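Local coordinates for branched-chain amino acid aminotransferase (Thermoproteus uzoniensis, PDB 5CE8), which probably transfers the amino group of leucine, isoleucine or valine to 2-oxoglutarate, using pyridoxal 5'-phosphate as cofactor, at residues Ala27-Thr30 with Val31-Ser35. Sequence-based numbering, arbitrary orientation.
Sequences AKVT and VLSPS
V29 and S33 touch around the bend where a short strand gives way to a helix, a compact example of how a chain bends sharply from one secondary structure into the next. The meeting is carried by one methyl: CG2 of V29 lies 3.9 Å from CB of S33. The same valine side chain also rests on Y109 of strand 102-109.

T30 does most of the work, binding the turn with both backbone and side chain. The O of T30 accepts from the N of S33 at 3.0 Å, the bond that closes a type I beta turn from T30 to S33; the bond is nearly straight at the hydrogen (164°), yet the donor stands well above the carbonyl plane. The hydroxyl adds a second grip. A trans chi1 of 169° turns it forward over the peptides that follow, where OG1 of T30 accepts from the N of L32 at 3.1 Å and 166°. That makes an ST turn overlapping the beta turn, so two successive amides of this buried corner are satisfied by one residue. CG2 of T30 lies on the S33 side, 3.8 Å from the N of S33, while OG1 also brushes CB of L32.

At the far end of the bend, S33 is the N-cap of helix 34-38: OG of S33 accepts from the N of S35 at 2.8 Å and donates a hydrogen bond to the O of I110, so one hydroxyl both caps the helix and ties it to the neighbouring loop. Residues 28-30 pair in an antiparallel ladder with a strand of the second subunit, and V31 packs on Y109 of that subunit. The whole is a strand-to-helix connection at a subunit interface, built from a type I turn with an overlapping ST turn and finished by a serine N-cap.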
loop_
_atom_site.group_PDB
_atom_site.type_symbol
_atom_site.label_atom_id
_atom_site.label_comp_id
_atom_site.label_asym_id
_atom_site.label_seq_id
_atom_site.Cartn_x
_atom_site.Cartn_y
_atom_site.Cartn_z
ATOM N N ALA A 27 -6.128 -43.508 -7.909
ATOM C CA ALA A 27 -5.433 -42.246 -8.275
ATOM C C ALA A 27 -5.408 -41.386 -7.000
ATOM O O ALA A 27 -6.225 -40.517 -6.809
ATOM C CB ALA A 27 -6.083 -41.546 -9.471
ATOM N N LYS A 28 -4.526 -41.757 -6.086
ATOM C CA LYS A 28 -4.415 -41.131 -4.747
ATOM C C LYS A 28 -3.005 -40.742 -4.433
ATOM O O LYS A 28 -2.035 -41.339 -4.918
ATOM C CB LYS A 28 -4.882 -42.098 -3.697
ATOM C CG LYS A 28 -6.301 -42.581 -3.943
ATOM C CD LYS A 28 -7.138 -42.831 -2.714
ATOM C CE LYS A 28 -8.604 -42.843 -3.133
ATOM N NZ LYS A 28 -9.530 -42.847 -1.958
ATOM N N VAL A 29 -2.858 -39.868 -3.457
ATOM C CA VAL A 29 -1.520 -39.376 -3.089
ATOM C C VAL A 29 -1.412 -39.384 -1.571
ATOM O O VAL A 29 -2.422 -39.123 -0.894
ATOM C CB VAL A 29 -1.289 -37.982 -3.641
ATOM C CG1 VAL A 29 -2.333 -36.978 -3.082
ATOM C CG2 VAL A 29 0.140 -37.526 -3.340
ATOM N N THR A 30 -0.266 -39.807 -1.064
ATOM C CA THR A 30 -0.008 -39.831 0.367
ATOM C C THR A 30 -0.396 -38.492 0.977
ATOM O O THR A 30 -0.041 -37.335 0.468
ATOM C CB THR A 30 1.417 -40.080 0.731
ATOM O OG1 THR A 30 1.615 -39.836 2.137
ATOM C CG2 THR A 30 2.406 -39.221 -0.010
ATOM N N VAL A 31 -1.024 -38.616 2.131
ATOM C CA VAL A 31 -1.530 -37.403 2.864
ATOM C C VAL A 31 -0.395 -36.598 3.473
ATOM O O VAL A 31 -0.618 -35.548 4.023
ATOM C CB VAL A 31 -2.544 -37.720 3.952
ATOM C CG1 VAL A 31 -3.808 -38.377 3.344
ATOM C CG2 VAL A 31 -1.922 -38.598 5.079
ATOM N N LEU A 32 0.831 -37.137 3.423
ATOM C CA LEU A 32 1.984 -36.351 3.862
ATOM C C LEU A 32 2.757 -35.668 2.723
ATOM O O LEU A 32 3.800 -35.117 2.940
ATOM C CB LEU A 32 2.948 -37.291 4.611
ATOM C CG LEU A 32 2.420 -37.940 5.885
ATOM C CD1 LEU A 32 3.444 -38.975 6.335
ATOM C CD2 LEU A 32 2.126 -36.926 6.982
ATOM N N SER A 33 2.238 -35.690 1.502
ATOM C CA SER A 33 2.845 -34.960 0.425
ATOM C C SER A 33 2.936 -33.502 0.789
ATOM O O SER A 33 1.960 -32.947 1.289
ATOM C CB SER A 33 1.971 -35.115 -0.875
ATOM O OG SER A 33 2.310 -34.124 -1.809
ATOM N N PRO A 34 4.101 -32.862 0.545
ATOM C CA PRO A 34 4.124 -31.404 0.636
ATOM C C PRO A 34 3.136 -30.712 -0.369
ATOM O O PRO A 34 2.759 -29.583 -0.139
ATOM C CB PRO A 34 5.579 -31.039 0.398
ATOM C CG PRO A 34 6.063 -32.130 -0.564
ATOM C CD PRO A 34 5.302 -33.408 -0.111
ATOM N N SER A 35 2.584 -31.405 -1.384
ATOM C CA SER A 35 1.551 -30.790 -2.182
ATOM C C SER A 35 0.229 -30.649 -1.500
ATOM O O SER A 35 -0.445 -29.642 -1.744
ATOM C CB SER A 35 1.408 -31.457 -3.555
ATOM O OG SER A 35 2.685 -31.421 -4.145
#